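PDB 6FN6: fatty acid synthase 1, isoform A from Drosophila melanogaster, which probably takes part in building long-chain saturated fatty acids from acetyl-CoA and malonyl-CoA with NADPH, this piece being the dehydratase, enoylreductase and ketoreductase modifying region. Local coordinates for residues Lys450-Val455 and Glu481-Val486; Thr919-Glu924 and Asn942-Arg947; Ser926-Gly931 and Ala1003-Ile1008. One frame throughout, in Å; residues are numbered along the deposited sequence.

Contact 1 comes first along the chain: residues 450-455 and 481-486 close a short loop through helix 466-480 and pair edge strand 454-457 with strand 483-489 in the pseudo-ketoreductase region. It is complete before the others begin, and its centre lies about 53 Å from that of contact 2 and about 48 Å from that of contact 3. Those two cross in the chain: residues 919-924 open contact 2, strand 926-930 opens contact 3, residues 942-947 close contact 2, and residues 1003-1008 close contact 3. Contact 2 ties the lead-in to the ketoreductase to its helix 935-946, contact 3 joins two central strands, and His-922 and Met-921 meet Tyr-927 between them.

Contact 1: residues Lys450-Val455 and Glu481-Val486; sequences KTRKSV and EQYVYV
NH2 of Arg-452 is gripped by two groups, the hydroxyl of Tyr-485 in this contact and, in a salt bridge beyond it, OD1 of Asp-539. The bond from Arg-452 NH2 to Tyr-485 OH is 3.0 Å long and nearly straight, 169° at the hydrogen, with the oxygen in the guanidinium plane. A face of the same guanidinium lies on the Tyr-483 ring in a cation-pi stack: CZ of Arg-452 is 4.0 Å from the ring centroid, the planes are 22° apart, and NH1 sits over the middle of the ring. CG of Arg-452 stands between its backbone N and carbonyl carbon (chi1 68°), and from there the chain runs extended to NE, carrying the guanidinium over the Tyr-483 face with its edge toward Tyr-485 OH. The backbones beneath pair in parallel as the edge of the pseudo-ketoreductase sheet, strand 454-457 being outermost and helix 466-480 making the beta-alpha-beta crossover to strand 483-489. Tyr-483 N gives a bond of 3.1 Å to Lys-453 O, Val-455 N one of 3.3 Å to Tyr-483 O, and Tyr-485 N one of 3.0 Å to Val-455 O. Ser-454 and Tyr-483 share a sheet face, where Ser-454 CB reaches the edge of the Tyr-485 ring, 3.8 Å from CE2. Val-455 and Val-484 occupy the other face, with Val-484 packing on Leu-470 and Ala-477 of the crossover helix. At the start of the pair, where Glu-481 leaves that helix in a Schellman motif, a water accepts from Lys-453 N and donates to Glu-481 O.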
# COMPACT_ATOMS: atom_id res chain seq x y z
N LYS A 450 76.00 12.76 -56.56
CA LYS A 450 76.67 13.33 -57.72
C LYS A 450 75.89 13.21 -59.03
O LYS A 450 75.78 14.18 -59.78
CB LYS A 450 78.03 12.63 -57.87
CG LYS A 450 79.05 13.01 -56.81
CD LYS A 450 80.16 11.97 -56.70
CE LYS A 450 80.96 11.80 -57.97
NZ LYS A 450 81.18 10.34 -58.24
N THR A 451 75.35 12.03 -59.30
CA THR A 451 74.70 11.76 -60.58
C THR A 451 73.27 12.30 -60.74
O THR A 451 72.78 12.42 -61.85
CB THR A 451 74.66 10.24 -60.85
OG1 THR A 451 74.01 9.57 -59.77
CG2 THR A 451 76.08 9.71 -61.03
N ARG A 452 72.59 12.62 -59.64
CA ARG A 452 71.22 13.13 -59.74
C ARG A 452 71.14 14.64 -59.54
O ARG A 452 71.82 15.20 -58.68
CB ARG A 452 70.31 12.41 -58.75
CG ARG A 452 70.56 12.70 -57.29
CD ARG A 452 69.69 11.81 -56.43
NE ARG A 452 69.55 12.30 -55.07
CZ ARG A 452 68.71 11.77 -54.18
NH1 ARG A 452 67.95 10.73 -54.51
NH2 ARG A 452 68.64 12.27 -52.96
N LYS A 453 70.30 15.29 -60.34
CA LYS A 453 70.12 16.73 -60.27
C LYS A 453 69.41 17.13 -58.98
O LYS A 453 68.51 16.43 -58.51
CB LYS A 453 69.32 17.22 -61.48
CG LYS A 453 69.90 16.77 -62.82
CD LYS A 453 69.19 17.40 -64.02
CE LYS A 453 69.91 17.05 -65.33
NZ LYS A 453 69.29 17.69 -66.53
N SER A 454 69.82 18.26 -58.40
CA SER A 454 69.23 18.73 -57.15
C SER A 454 69.36 20.24 -57.00
O SER A 454 70.27 20.85 -57.54
CB SER A 454 69.89 18.03 -55.96
OG SER A 454 71.25 18.42 -55.84
N VAL A 455 68.44 20.82 -56.24
CA VAL A 455 68.47 22.24 -55.94
C VAL A 455 68.11 22.40 -54.46
O VAL A 455 67.47 21.53 -53.87
CB VAL A 455 67.53 23.04 -56.86
CG1 VAL A 455 66.06 22.75 -56.54
CG2 VAL A 455 67.83 24.53 -56.78
N GLU A 481 63.14 16.57 -63.33
CA GLU A 481 63.70 15.30 -62.87
C GLU A 481 64.75 15.51 -61.78
O GLU A 481 65.84 14.94 -61.85
CB GLU A 481 64.34 14.55 -64.05
CG GLU A 481 63.40 14.29 -65.22
CD GLU A 481 64.16 13.98 -66.51
OE1 GLU A 481 64.85 14.89 -67.02
OE2 GLU A 481 64.06 12.84 -67.00
N GLN A 482 64.42 16.33 -60.79
CA GLN A 482 65.37 16.64 -59.72
C GLN A 482 64.76 16.48 -58.33
O GLN A 482 63.54 16.39 -58.17
CB GLN A 482 65.89 18.07 -59.88
CG GLN A 482 64.81 19.13 -59.93
CD GLN A 482 65.37 20.53 -60.15
OE1 GLN A 482 66.58 20.74 -60.09
NE2 GLN A 482 64.50 21.48 -60.42
N TYR A 483 65.63 16.44 -57.33
CA TYR A 483 65.22 16.33 -55.93
C TYR A 483 65.46 17.66 -55.22
O TYR A 483 66.39 18.39 -55.55
CB TYR A 483 65.99 15.20 -55.23
CG TYR A 483 65.68 13.82 -55.79
CD1 TYR A 483 66.37 13.32 -56.88
CD2 TYR A 483 64.71 13.02 -55.21
CE1 TYR A 483 66.09 12.06 -57.39
CE2 TYR A 483 64.42 11.76 -55.70
CZ TYR A 483 65.12 11.29 -56.79
OH TYR A 483 64.83 10.03 -57.28
N VAL A 484 64.59 17.99 -54.27
CA VAL A 484 64.68 19.27 -53.57
C VAL A 484 65.14 19.07 -52.13
O VAL A 484 64.53 18.32 -51.37
CB VAL A 484 63.33 20.01 -53.62
CG1 VAL A 484 63.44 21.36 -52.92
CG2 VAL A 484 62.87 20.19 -55.06
N TYR A 485 66.21 19.76 -51.76
CA TYR A 485 66.71 19.72 -50.39
C TYR A 485 66.25 20.96 -49.64
O TYR A 485 66.65 22.08 -49.97
CB TYR A 485 68.23 19.62 -50.35
CG TYR A 485 68.78 18.27 -50.74
CD1 TYR A 485 68.88 17.25 -49.81
CD2 TYR A 485 69.22 18.03 -52.04
CE1 TYR A 485 69.37 16.01 -50.17
CE2 TYR A 485 69.72 16.80 -52.40
CZ TYR A 485 69.80 15.79 -51.46
OH TYR A 485 70.30 14.56 -51.82
N VAL A 486 65.41 20.76 -48.63
CA VAL A 486 64.94 21.86 -47.80
C VAL A 486 65.87 21.96 -46.60
O VAL A 486 65.91 21.05 -45.76
CB VAL A 486 63.48 21.65 -47.35
CG1 VAL A 486 62.95 22.90 -46.67
CG2 VAL A 486 62.61 21.27 -48.54
O HOH W 1 67.94 13.35 -61.31

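Contact 2: residues Thr919-Glu924 and Asn942-Arg947; sequences TYMHPE and NWLVTR
CG of Arg-947 stands beside its backbone N (chi1 -78°) and the chain bends once, at chi2 (-72°), which folds it over the face of the Trp-943 ring and presents its NH1 to Thr-919 O. That bond is 2.7 Å long from Arg-947 NH1 to Thr-919 O and bent, 141° at the hydrogen, with the oxygen at the guanidinium edge, near its plane. One face of the guanidinium is laid over by Trp-943, whose CZ2 is 3.3 Å above its plane, while Phe-1154 and Glu-1151 of helix 1144-1154 also touch the arginine. The backbone of Arg-947 makes a second link, equally bent, its O accepting from Met-921 N at 2.9 Å; the donor stands above the carbonyl plane. This same oxygen lies at the edge of the Tyr-920 ring, in its plane, 3.9 Å from Tyr-920 CD2. Met-921 bends at chi2 and chi3 and sets its CG against Leu-944, 3.8 Å from CD2, while its CE comes near the Trp-943 ring. The contact thus fastens the irregular lead-in before strand 926-930 to the C-terminal turn of helix 935-946, the helix that follows that strand in the Rossmann-type ketoreductase. Outside partners extend the join: Thr-919 OG1 is bonded to Phe-1154 O, and Tyr-920 OH to Glu-587 O. Both ends of Arg-947 therefore serve the lead-in, the guanidinium as a donor to Thr-919 and the carbonyl as an acceptor from Met-921, so backbone polar groups are paired at a largely buried join.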
# COMPACT_ATOMS: atom_id res chain seq x y z
N THR A 919 46.77 14.22 -11.20
CA THR A 919 47.15 15.61 -10.99
C THR A 919 45.91 16.48 -10.92
O THR A 919 45.03 16.41 -11.78
CB THR A 919 48.09 16.13 -12.10
OG1 THR A 919 49.18 15.22 -12.28
CG2 THR A 919 48.63 17.50 -11.77
N TYR A 920 45.83 17.29 -9.87
CA TYR A 920 44.71 18.20 -9.67
C TYR A 920 45.16 19.64 -9.87
O TYR A 920 46.34 19.96 -9.73
CB TYR A 920 44.11 18.02 -8.28
CG TYR A 920 43.58 16.63 -8.01
CD1 TYR A 920 44.43 15.61 -7.58
CD2 TYR A 920 42.24 16.33 -8.18
CE1 TYR A 920 43.94 14.34 -7.32
CE2 TYR A 920 41.75 15.06 -7.93
CZ TYR A 920 42.60 14.07 -7.50
OH TYR A 920 42.10 12.81 -7.26
N MET A 921 44.22 20.52 -10.22
CA MET A 921 44.53 21.93 -10.36
C MET A 921 44.65 22.60 -8.99
O MET A 921 44.15 22.09 -7.99
CB MET A 921 43.48 22.64 -11.21
CG MET A 921 43.45 22.20 -12.66
SD MET A 921 45.06 22.31 -13.47
CE MET A 921 45.44 20.57 -13.66
N HIS A 922 45.32 23.74 -8.97
CA HIS A 922 45.49 24.52 -7.75
C HIS A 922 44.28 25.44 -7.54
O HIS A 922 43.94 26.22 -8.43
CB HIS A 922 46.78 25.34 -7.82
CG HIS A 922 47.28 25.80 -6.49
ND1 HIS A 922 46.56 26.66 -5.69
CD2 HIS A 922 48.42 25.53 -5.83
CE1 HIS A 922 47.24 26.90 -4.58
NE2 HIS A 922 48.38 26.22 -4.64
N PRO A 923 43.62 25.35 -6.37
CA PRO A 923 42.38 26.11 -6.16
C PRO A 923 42.58 27.60 -5.92
O PRO A 923 41.60 28.32 -5.73
CB PRO A 923 41.78 25.44 -4.91
CG PRO A 923 42.96 24.93 -4.17
CD PRO A 923 43.95 24.50 -5.21
N GLU A 924 43.82 28.07 -5.92
CA GLU A 924 44.11 29.48 -5.72
C GLU A 924 44.93 30.06 -6.87
O GLU A 924 45.60 31.09 -6.71
CB GLU A 924 44.85 29.69 -4.39
CG GLU A 924 44.05 29.27 -3.17
CD GLU A 924 44.78 29.52 -1.87
OE1 GLU A 924 46.00 29.79 -1.92
OE2 GLU A 924 44.14 29.44 -0.80
N ASN A 942 35.57 22.90 -18.07
CA ASN A 942 34.76 22.09 -17.17
C ASN A 942 35.62 21.06 -16.45
O ASN A 942 35.53 20.90 -15.23
CB ASN A 942 33.65 21.39 -17.95
CG ASN A 942 32.58 20.81 -17.04
OD1 ASN A 942 32.08 21.50 -16.14
ND2 ASN A 942 32.23 19.55 -17.26
N TRP A 943 36.47 20.38 -17.20
CA TRP A 943 37.36 19.36 -16.64
C TRP A 943 38.28 19.96 -15.59
O TRP A 943 38.50 19.36 -14.53
CB TRP A 943 38.18 18.72 -17.76
CG TRP A 943 39.02 17.56 -17.32
CD1 TRP A 943 38.65 16.25 -17.31
CD2 TRP A 943 40.37 17.61 -16.85
NE1 TRP A 943 39.69 15.47 -16.86
CE2 TRP A 943 40.76 16.28 -16.56
CE3 TRP A 943 41.28 18.64 -16.64
CZ2 TRP A 943 42.02 15.96 -16.08
CZ3 TRP A 943 42.54 18.32 -16.15
CH2 TRP A 943 42.90 17.00 -15.88
N LEU A 944 38.80 21.15 -15.87
CA LEU A 944 39.70 21.83 -14.93
C LEU A 944 38.95 22.16 -13.65
O LEU A 944 39.51 22.09 -12.55
CB LEU A 944 40.27 23.11 -15.56
CG LEU A 944 41.18 22.92 -16.79
CD1 LEU A 944 41.38 24.25 -17.51
CD2 LEU A 944 42.52 22.34 -16.39
N VAL A 945 37.68 22.50 -13.79
CA VAL A 945 36.85 22.86 -12.64
C VAL A 945 36.63 21.63 -11.76
O VAL A 945 36.68 21.73 -10.54
CB VAL A 945 35.51 23.47 -13.11
CG1 VAL A 945 34.52 23.59 -11.95
CG2 VAL A 945 35.75 24.83 -13.74
N THR A 946 36.39 20.49 -12.39
CA THR A 946 36.19 19.25 -11.66
C THR A 946 37.50 18.79 -11.02
O THR A 946 37.48 17.99 -10.08
CB THR A 946 35.66 18.12 -12.56
OG1 THR A 946 36.61 17.82 -13.59
CG2 THR A 946 34.34 18.51 -13.20
N ARG A 947 38.62 19.28 -11.53
CA ARG A 947 39.92 18.95 -10.96
C ARG A 947 40.38 19.99 -9.94
O ARG A 947 41.49 19.91 -9.41
CB ARG A 947 40.97 18.80 -12.06
CG ARG A 947 40.91 17.48 -12.83
CD ARG A 947 41.42 16.32 -11.99
NE ARG A 947 41.25 15.04 -12.66
CZ ARG A 947 42.23 14.33 -13.21
NH1 ARG A 947 43.49 14.75 -13.17
NH2 ARG A 947 41.96 13.17 -13.79

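Contact 3: residues Ser926-Gly931 and Ala1003-Ile1008; sequences SYILVG and ALVGGI
Strands 926-930 and 1005-1008 are parallel neighbours in the central sheet of the ketoreductase, a Rossmann-type fold, and their pairing is broken by a beta bulge. Ser-926 stands beside Val-1005, yet Tyr-927 pairs with Gly-1007, so Gly-1006 is the extra residue. Its N still bonds to Ser-926 O at 2.8 Å, 177° at the hydrogen, in the carbonyl plane. Beyond the bulge the ladder resumes with Ile-928 N to Gly-1007 O at 3.1 Å. On the face carrying Ser-926, Val-1005, Ile-928 and Ile-1008, the side chain of Ile-928 crosses Val-1005 at about a right angle, its CD1 4.1 Å from Val-1005 CG2, and helix 989-1002 packs on this face through Leu-995 and Leu-996. On the other face, that of Tyr-927 and Gly-1007, the ring comes obliquely against the backbone of Gly-1006 and Gly-1007, Tyr-927 CD1 lying 3.3 Å from Gly-1007 N. The Tyr-927 hydroxyl accepts from His-922 N, linking the strand to the preceding loop. At the start of the pair, Ser-926 makes further bonds: N to Leu-1004 O at 2.9 Å, OG weakly to Ser-999 O, and OG, placed between backbone N and carbonyl carbon (chi1 57°), to Ala-1003 O at 2.6 Å from above the carbonyl plane.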
# COMPACT_ATOMS: atom_id res chain seq x y z
N SER A 926 44.94 30.88 -11.33
CA SER A 926 44.08 31.13 -12.48
C SER A 926 44.54 30.29 -13.66
O SER A 926 45.69 29.85 -13.71
CB SER A 926 44.08 32.62 -12.85
OG SER A 926 45.39 33.09 -13.12
N TYR A 927 43.63 30.05 -14.60
CA TYR A 927 43.94 29.26 -15.78
C TYR A 927 43.36 29.92 -17.02
O TYR A 927 42.14 30.05 -17.18
CB TYR A 927 43.44 27.83 -15.61
CG TYR A 927 44.15 27.14 -14.47
CD1 TYR A 927 45.37 26.51 -14.68
CD2 TYR A 927 43.63 27.16 -13.19
CE1 TYR A 927 46.04 25.90 -13.64
CE2 TYR A 927 44.29 26.56 -12.14
CZ TYR A 927 45.49 25.92 -12.37
OH TYR A 927 46.15 25.32 -11.31
N ILE A 928 44.27 30.34 -17.90
CA ILE A 928 43.91 31.06 -19.11
C ILE A 928 43.73 30.07 -20.25
O ILE A 928 44.61 29.26 -20.51
CB ILE A 928 44.98 32.11 -19.46
CG1 ILE A 928 45.19 33.07 -18.29
CG2 ILE A 928 44.59 32.88 -20.72
CD1 ILE A 928 46.47 33.88 -18.40
N LEU A 929 42.58 30.14 -20.90
CA LEU A 929 42.32 29.33 -22.08
C LEU A 929 42.10 30.22 -23.29
O LEU A 929 41.04 30.83 -23.44
CB LEU A 929 41.11 28.42 -21.86
CG LEU A 929 41.31 27.27 -20.86
CD1 LEU A 929 41.18 27.74 -19.43
CD2 LEU A 929 40.32 26.15 -21.15
N VAL A 930 43.11 30.30 -24.15
CA VAL A 930 43.01 31.10 -25.36
C VAL A 930 42.09 30.38 -26.33
O VAL A 930 42.33 29.23 -26.68
CB VAL A 930 44.39 31.36 -25.99
CG1 VAL A 930 44.27 32.27 -27.20
CG2 VAL A 930 45.34 31.96 -24.97
N GLY A 931 41.04 31.08 -26.77
CA GLY A 931 39.98 30.45 -27.53
C GLY A 931 39.17 29.54 -26.63
O GLY A 931 38.76 28.44 -27.02
N ALA A 1003 44.37 36.03 -9.75
CA ALA A 1003 45.02 34.96 -9.00
C ALA A 1003 46.22 34.51 -9.81
O ALA A 1003 46.18 34.51 -11.04
CB ALA A 1003 44.06 33.81 -8.76
N LEU A 1004 47.29 34.13 -9.12
CA LEU A 1004 48.52 33.75 -9.80
C LEU A 1004 48.26 32.66 -10.83
O LEU A 1004 47.65 31.63 -10.52
CB LEU A 1004 49.57 33.30 -8.79
CG LEU A 1004 49.98 34.38 -7.77
CD1 LEU A 1004 50.98 33.83 -6.78
CD2 LEU A 1004 50.53 35.62 -8.46
N VAL A 1005 48.71 32.90 -12.05
CA VAL A 1005 48.48 31.99 -13.17
C VAL A 1005 49.19 30.66 -12.93
O VAL A 1005 50.38 30.63 -12.64
CB VAL A 1005 48.93 32.63 -14.49
CG1 VAL A 1005 48.70 31.68 -15.66
CG2 VAL A 1005 48.21 33.94 -14.73
N GLY A 1006 48.43 29.58 -13.03
CA GLY A 1006 48.96 28.24 -12.86
C GLY A 1006 49.13 27.50 -14.17
O GLY A 1006 49.94 26.59 -14.28
N GLY A 1007 48.36 27.91 -15.18
CA GLY A 1007 48.40 27.26 -16.48
C GLY A 1007 47.88 28.12 -17.61
O GLY A 1007 46.98 28.94 -17.42
N ILE A 1008 48.47 27.93 -18.79
CA ILE A 1008 48.05 28.62 -20.00
C ILE A 1008 47.79 27.57 -21.07
O ILE A 1008 48.65 26.76 -21.38
CB ILE A 1008 49.12 29.65 -20.46
CG1 ILE A 1008 49.21 30.79 -19.45
CG2 ILE A 1008 48.80 30.19 -21.86
CD1 ILE A 1008 50.33 31.77 -19.71